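PDB 4QDG: putative adhesin from Bacteroides thetaiotaomicron, which probably serves as an outer-membrane lipoprotein of the FimB/Mfa2 family that anchors or assembles pili at the bacterial surface. Local coordinates for residues Lys68-Gly82 against Gly125-Tyr139. Sequence-based numbering, arbitrary orientation. Where two conformers were deposited one is given.
Sequences KLDLKQGNYHFVAYG and GLYWGELTLATADLY
Phe-78 and Leu-131 form one of four hydrogen-bonded pairs that, alternating with non-hydrogen-bonded ones, join strands 75-82 and 127-134 at 168°, an antiparallel pairing within the transthyretin-like beta fold of the family. The bond from Phe-78 N to Leu-131 O (2.7 Å) is practically straight, with an N-H...O angle of 179°.

The packed side is the face of Tyr-76, Phe-78 and Ala-80, all three buried. CE2 of the Phe-78 ring comes 4.2 Å from Leu-133 CB, Val-15 and Leu-17 of strand 15-20 add to this layer, and Leu-40 and Val-42 of strand 38-44 also pack on Phe-78. At the break after Ala-134, the methyl CG2 of Thr-135 lies 3.6 Å from Tyr-76 CE1, while Thr-135 OG1 accepts the Gly-74 N-H and also bonds His-13.

The opposite face, bearing His-77, Glu-130 and Thr-132, is more polar and partly open to solvent. With CG of His-77 anti to its amide nitrogen (chi1 -175°), the imidazole extends across to strand 127-134: ND1 meets Thr-132 OG1 at 2.6 Å and NE2 donates to Glu-130 OE1 at 3.0 Å. Both oxygens lie at the ring edge, but OE1 is approached from above the carboxylate plane; it also bonds the Tyr-103 hydroxyl, and the Tyr-103 ring packs edge-to-face with His-77. Farther along, Tyr-81 CE1 abuts Trp-128 CD1.

At the exposed end, Lys-68 lays CG over one face of the Tyr-139 ring, 3.7 Å from its centroid. The phenol hydroxyl donates to Asp-70 OD1 (2.7 Å), and Lys-68 NZ bridges to Asp-70 OD2.

Two ring nitrogens held by two side chains should fix the imidazole's rotation, and the neighbouring carboxylate would probably stabilise any positive charge it carried.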
loop_
_atom_site.group_PDB
_atom_site.type_symbol
_atom_site.label_atom_id
_atom_site.label_comp_id
_atom_site.label_asym_id
_atom_site.label_seq_id
_atom_site.Cartn_x
_atom_site.Cartn_y
_atom_site.Cartn_z
ATOM N N LYS A 68 4.367 -25.995 6.652
ATOM C CA LYS A 68 4.964 -27.250 6.247
ATOM C C LYS A 68 4.288 -27.719 4.974
ATOM O O LYS A 68 3.061 -27.826 4.938
ATOM C CB LYS A 68 4.810 -28.260 7.376
ATOM C CG LYS A 68 5.409 -29.625 7.110
ATOM C CD LYS A 68 5.133 -30.576 8.302
ATOM C CE LYS A 68 3.730 -31.154 8.337
ATOM N NZ LYS A 68 3.532 -32.202 7.298
ATOM N N LEU A 69 5.072 -27.949 3.913
ATOM C CA LEU A 69 4.528 -28.432 2.658
ATOM C C LEU A 69 5.188 -29.720 2.250
ATOM O O LEU A 69 6.386 -29.734 1.968
ATOM C CB LEU A 69 4.645 -27.399 1.508
ATOM C CG LEU A 69 3.821 -26.119 1.598
ATOM C CD1 LEU A 69 4.286 -25.099 0.554
ATOM C CD2 LEU A 69 2.357 -26.395 1.379
ATOM N N ASP A 70 4.397 -30.795 2.164
ATOM C CA ASP A 70 4.862 -32.070 1.641
ATOM C C ASP A 70 4.863 -31.952 0.123
ATOM O O ASP A 70 3.830 -31.647 -0.460
ATOM C CB ASP A 70 3.996 -33.247 2.145
ATOM C CG ASP A 70 4.248 -33.553 3.599
ATOM O OD1 ASP A 70 5.383 -33.973 3.931
ATOM O OD2 ASP A 70 3.337 -33.330 4.413
ATOM N N LEU A 71 6.040 -32.084 -0.502
ATOM C CA LEU A 71 6.187 -31.923 -1.944
ATOM C C LEU A 71 7.106 -32.962 -2.542
ATOM O O LEU A 71 8.072 -33.391 -1.900
ATOM C CB LEU A 71 6.738 -30.510 -2.283
ATOM C CG LEU A 71 5.825 -29.303 -2.021
ATOM C CD1 LEU A 71 6.586 -28.021 -2.123
ATOM C CD2 LEU A 71 4.605 -29.308 -2.939
ATOM N N LYS A 72 6.821 -33.340 -3.789
ATOM C CA LYS A 72 7.661 -34.223 -4.592
ATOM C C LYS A 72 9.010 -33.501 -4.805
ATOM O O LYS A 72 8.989 -32.295 -5.086
ATOM C CB LYS A 72 6.953 -34.523 -5.928
ATOM C CG LYS A 72 7.749 -35.401 -6.897
ATOM C CD LYS A 72 7.160 -35.370 -8.316
ATOM C CE LYS A 72 7.633 -34.201 -9.164
ATOM N NZ LYS A 72 6.739 -33.988 -10.343
ATOM N N GLN A 73 10.157 -34.220 -4.629
ATOM C CA GLN A 73 11.507 -33.662 -4.786
ATOM C C GLN A 73 11.568 -32.731 -6.005
ATOM O O GLN A 73 11.120 -33.099 -7.084
ATOM C CB GLN A 73 12.557 -34.792 -4.895
ATOM C CG GLN A 73 14.010 -34.346 -4.678
ATOM C CD GLN A 73 15.026 -35.473 -4.710
ATOM O OE1 GLN A 73 14.750 -36.634 -4.368
ATOM N NE2 GLN A 73 16.256 -35.136 -5.067
ATOM N N GLY A 74 12.094 -31.530 -5.804
ATOM C CA GLY A 74 12.218 -30.549 -6.879
ATOM C C GLY A 74 12.478 -29.124 -6.452
ATOM O O GLY A 74 12.537 -28.815 -5.254
ATOM N N ASN A 75 12.633 -28.245 -7.452
ATOM C CA ASN A 75 12.862 -26.821 -7.242
ATOM C C ASN A 75 11.535 -26.120 -7.513
ATOM O O ASN A 75 10.963 -26.312 -8.587
ATOM C CB ASN A 75 14.015 -26.339 -8.145
ATOM C CG ASN A 75 14.452 -24.911 -7.932
ATOM O OD1 ASN A 75 14.581 -24.416 -6.809
ATOM N ND2 ASN A 75 14.759 -24.231 -9.020
ATOM N N TYR A 76 10.996 -25.390 -6.514
ATOM C CA TYR A 76 9.683 -24.727 -6.622
ATOM C C TYR A 76 9.765 -23.222 -6.479
ATOM O O TYR A 76 10.714 -22.727 -5.889
ATOM C CB TYR A 76 8.706 -25.259 -5.557
ATOM C CG TYR A 76 8.326 -26.703 -5.754
ATOM C CD1 TYR A 76 9.129 -27.731 -5.257
ATOM C CD2 TYR A 76 7.152 -27.052 -6.416
ATOM C CE1 TYR A 76 8.797 -29.067 -5.453
ATOM C CE2 TYR A 76 6.789 -28.390 -6.586
ATOM C CZ TYR A 76 7.612 -29.395 -6.092
ATOM O OH TYR A 76 7.275 -30.723 -6.242
ATOM N N HIS A 77 8.750 -22.502 -7.015
ATOM C CA HIS A 77 8.622 -21.051 -6.889
ATOM C C HIS A 77 7.304 -20.777 -6.183
ATOM O O HIS A 77 6.255 -21.283 -6.603
ATOM C CB HIS A 77 8.720 -20.321 -8.233
ATOM C CG HIS A 77 8.701 -18.824 -8.072
ATOM N ND1 HIS A 77 9.822 -18.126 -7.624
ATOM C CD2 HIS A 77 7.688 -17.949 -8.253
ATOM C CE1 HIS A 77 9.446 -16.866 -7.531
ATOM N NE2 HIS A 77 8.179 -16.705 -7.921
ATOM N N PHE A 78 7.392 -20.096 -5.034
ATOM C CA PHE A 78 6.256 -19.800 -4.168
ATOM C C PHE A 78 5.866 -18.349 -4.221
ATOM O O PHE A 78 6.735 -17.489 -4.177
ATOM C CB PHE A 78 6.603 -20.165 -2.721
ATOM C CG PHE A 78 6.967 -21.613 -2.542
ATOM C CD1 PHE A 78 5.977 -22.577 -2.342
ATOM C CD2 PHE A 78 8.301 -22.012 -2.539
ATOM C CE1 PHE A 78 6.317 -23.921 -2.165
ATOM C CE2 PHE A 78 8.638 -23.352 -2.339
ATOM C CZ PHE A 78 7.644 -24.299 -2.162
ATOM N N VAL A 79 4.570 -18.067 -4.290
ATOM C CA VAL A 79 4.070 -16.699 -4.294
ATOM C C VAL A 79 3.144 -16.558 -3.120
ATOM O O VAL A 79 2.248 -17.375 -2.958
ATOM C CB VAL A 79 3.408 -16.270 -5.649
ATOM C CG1 VAL A 79 2.947 -14.818 -5.592
ATOM C CG2 VAL A 79 4.370 -16.462 -6.823
ATOM N N ALA A 80 3.375 -15.543 -2.277
ATOM C CA ALA A 80 2.516 -15.273 -1.115
ATOM C C ALA A 80 1.780 -13.963 -1.262
ATOM O O ALA A 80 2.340 -12.962 -1.745
ATOM C CB ALA A 80 3.330 -15.242 0.175
ATOM N N TYR A 81 0.503 -13.985 -0.847
ATOM C CA TYR A 81 -0.330 -12.790 -0.799
ATOM C C TYR A 81 -0.912 -12.660 0.556
ATOM O O TYR A 81 -1.348 -13.655 1.121
ATOM C CB TYR A 81 -1.467 -12.796 -1.829
ATOM C CG TYR A 81 -1.031 -12.578 -3.259
ATOM C CD1 TYR A 81 -0.818 -11.297 -3.759
ATOM C CD2 TYR A 81 -0.884 -13.644 -4.129
ATOM C CE1 TYR A 81 -0.444 -11.091 -5.086
ATOM C CE2 TYR A 81 -0.535 -13.450 -5.463
ATOM C CZ TYR A 81 -0.324 -12.171 -5.940
ATOM O OH TYR A 81 0.032 -12.006 -7.249
ATOM N N GLY A 82 -0.927 -11.438 1.061
ATOM C CA GLY A 82 -1.572 -11.091 2.313
ATOM C C GLY A 82 -2.734 -10.169 2.005
ATOM O O GLY A 82 -2.607 -9.280 1.165
ATOM N N GLY A 125 -5.212 -3.923 3.841
ATOM C CA GLY A 125 -3.810 -4.126 3.479
ATOM C C GLY A 125 -3.587 -5.237 2.472
ATOM O O GLY A 125 -4.203 -6.302 2.572
ATOM N N LEU A 126 -2.772 -4.958 1.447
ATOM C CA LEU A 126 -2.409 -5.943 0.432
ATOM C C LEU A 126 -0.916 -6.158 0.532
ATOM O O LEU A 126 -0.151 -5.196 0.522
ATOM C CB LEU A 126 -2.850 -5.530 -0.994
ATOM C CG LEU A 126 -2.524 -6.544 -2.102
ATOM C CD1 LEU A 126 -3.382 -7.809 -1.954
ATOM C CD2 LEU A 126 -2.690 -5.921 -3.478
ATOM N N TYR A 127 -0.509 -7.418 0.717
ATOM C CA TYR A 127 0.894 -7.801 0.888
ATOM C C TYR A 127 1.298 -8.812 -0.163
ATOM O O TYR A 127 0.464 -9.562 -0.661
ATOM C CB TYR A 127 1.155 -8.335 2.310
ATOM C CG TYR A 127 0.831 -7.331 3.397
ATOM C CD1 TYR A 127 -0.475 -7.156 3.847
ATOM C CD2 TYR A 127 1.831 -6.564 3.987
ATOM C CE1 TYR A 127 -0.787 -6.213 4.826
ATOM C CE2 TYR A 127 1.540 -5.663 5.019
ATOM C CZ TYR A 127 0.225 -5.473 5.418
ATOM O OH TYR A 127 -0.090 -4.572 6.413
ATOM N N TRP A 128 2.572 -8.772 -0.564
ATOM C CA TRP A 128 3.102 -9.651 -1.598
ATOM C C TRP A 128 4.563 -9.960 -1.362
ATOM O O TRP A 128 5.323 -9.097 -0.951
ATOM C CB TRP A 128 2.926 -9.010 -2.997
ATOM C CG TRP A 128 3.505 -9.814 -4.118
ATOM C CD1 TRP A 128 2.891 -10.819 -4.808
ATOM C CD2 TRP A 128 4.841 -9.734 -4.628
ATOM N NE1 TRP A 128 3.753 -11.349 -5.736
ATOM C CE2 TRP A 128 4.955 -10.696 -5.652
ATOM C CE3 TRP A 128 5.945 -8.914 -4.343
ATOM C CZ2 TRP A 128 6.124 -10.855 -6.396
ATOM C CZ3 TRP A 128 7.107 -9.080 -5.080
ATOM C CH2 TRP A 128 7.189 -10.037 -6.092
ATOM N N GLY A 129 4.941 -11.179 -1.718
ATOM C CA GLY A 129 6.307 -11.673 -1.707
ATOM C C GLY A 129 6.398 -12.961 -2.501
ATOM O O GLY A 129 5.388 -13.631 -2.727
ATOM N N GLU A 130 7.614 -13.337 -2.899
ATOM C CA GLU A 130 7.852 -14.601 -3.623
ATOM C C GLU A 130 9.230 -15.192 -3.258
ATOM O O GLU A 130 10.107 -14.475 -2.767
ATOM C CB GLU A 130 7.712 -14.422 -5.144
ATOM C CG GLU A 130 8.672 -13.407 -5.743
ATOM C CD GLU A 130 8.646 -13.276 -7.252
ATOM O OE1 GLU A 130 7.694 -13.793 -7.877
ATOM O OE2 GLU A 130 9.586 -12.666 -7.812
ATOM N N LEU A 131 9.408 -16.500 -3.514
ATOM C CA LEU A 131 10.624 -17.214 -3.206
ATOM C C LEU A 131 10.768 -18.477 -4.065
ATOM O O LEU A 131 9.790 -19.187 -4.275
ATOM C CB LEU A 131 10.602 -17.594 -1.697
ATOM C CG LEU A 131 11.844 -18.306 -1.136
ATOM C CD1 LEU A 131 12.951 -17.321 -0.851
ATOM C CD2 LEU A 131 11.492 -19.105 0.118
ATOM N N THR A 132 11.994 -18.732 -4.558
ATOM C CA THR A 132 12.343 -19.968 -5.270
ATOM C C THR A 132 13.111 -20.817 -4.266
ATOM O O THR A 132 14.038 -20.312 -3.612
ATOM C CB THR A 132 13.112 -19.725 -6.579
ATOM O OG1 THR A 132 12.346 -18.879 -7.412
ATOM C CG2 THR A 132 13.362 -20.995 -7.341
ATOM N N LEU A 133 12.686 -22.074 -4.081
ATOM C CA LEU A 133 13.332 -22.918 -3.080
ATOM C C LEU A 133 13.224 -24.387 -3.461
ATOM O O LEU A 133 12.153 -24.858 -3.871
ATOM C CB LEU A 133 12.708 -22.628 -1.673
ATOM C CG LEU A 133 13.076 -23.520 -0.473
ATOM C CD1 LEU A 133 14.559 -23.338 -0.044
ATOM C CD2 LEU A 133 12.172 -23.203 0.708
ATOM N N ALA A 134 14.367 -25.097 -3.363
ATOM C CA ALA A 134 14.426 -26.526 -3.619
ATOM C C ALA A 134 14.012 -27.264 -2.339
ATOM O O ALA A 134 14.273 -26.788 -1.227
ATOM C CB ALA A 134 15.824 -26.947 -4.059
ATOM N N THR A 135 13.331 -28.388 -2.503
ATOM C CA THR A 135 12.873 -29.216 -1.390
ATOM C C THR A 135 14.036 -29.975 -0.775
ATOM O O THR A 135 15.074 -30.154 -1.417
ATOM C CB THR A 135 11.819 -30.222 -1.866
ATOM O OG1 THR A 135 12.410 -31.072 -2.860
ATOM C CG2 THR A 135 10.558 -29.554 -2.380
ATOM N N ALA A 136 13.845 -30.452 0.454
ATOM C CA ALA A 136 14.827 -31.263 1.139
ATOM C C ALA A 136 14.141 -32.334 1.970
ATOM O O ALA A 136 12.935 -32.240 2.235
ATOM C CB ALA A 136 15.709 -30.392 2.023
ATOM N N ASP A 137 14.902 -33.374 2.348
ATOM C CA ASP A 137 14.449 -34.384 3.286
ATOM C C ASP A 137 14.261 -33.687 4.624
ATOM O O ASP A 137 15.128 -32.905 5.024
ATOM C CB ASP A 137 15.471 -35.512 3.400
ATOM C CG ASP A 137 15.442 -36.502 2.253
ATOM O OD1 ASP A 137 14.389 -36.599 1.576
ATOM O OD2 ASP A 137 16.459 -37.201 2.049
ATOM N N LEU A 138 13.093 -33.890 5.265
ATOM C CA LEU A 138 12.724 -33.273 6.541
ATOM C C LEU A 138 12.583 -31.740 6.429
ATOM O O LEU A 138 12.831 -31.005 7.408
ATOM C CB LEU A 138 13.704 -33.654 7.658
ATOM C CG LEU A 138 13.080 -34.280 8.891
ATOM C CD1 LEU A 138 12.162 -35.454 8.542
ATOM C CD2 LEU A 138 14.155 -34.677 9.869
ATOM N N TYR A 139 12.114 -31.293 5.237
ATOM C CA TYR A 139 11.741 -29.936 4.837
ATOM C C TYR A 139 12.874 -28.908 4.871
ATOM O O TYR A 139 13.415 -28.600 5.940
ATOM C CB TYR A 139 10.527 -29.392 5.667
ATOM C CG TYR A 139 9.413 -30.410 5.859
ATOM C CD1 TYR A 139 8.497 -30.668 4.846
ATOM C CD2 TYR A 139 9.354 -31.201 7.007
ATOM C CE1 TYR A 139 7.537 -31.680 4.973
ATOM C CE2 TYR A 139 8.408 -32.217 7.139
ATOM C CZ TYR A 139 7.482 -32.428 6.133
ATOM O OH TYR A 139 6.519 -33.382 6.290
#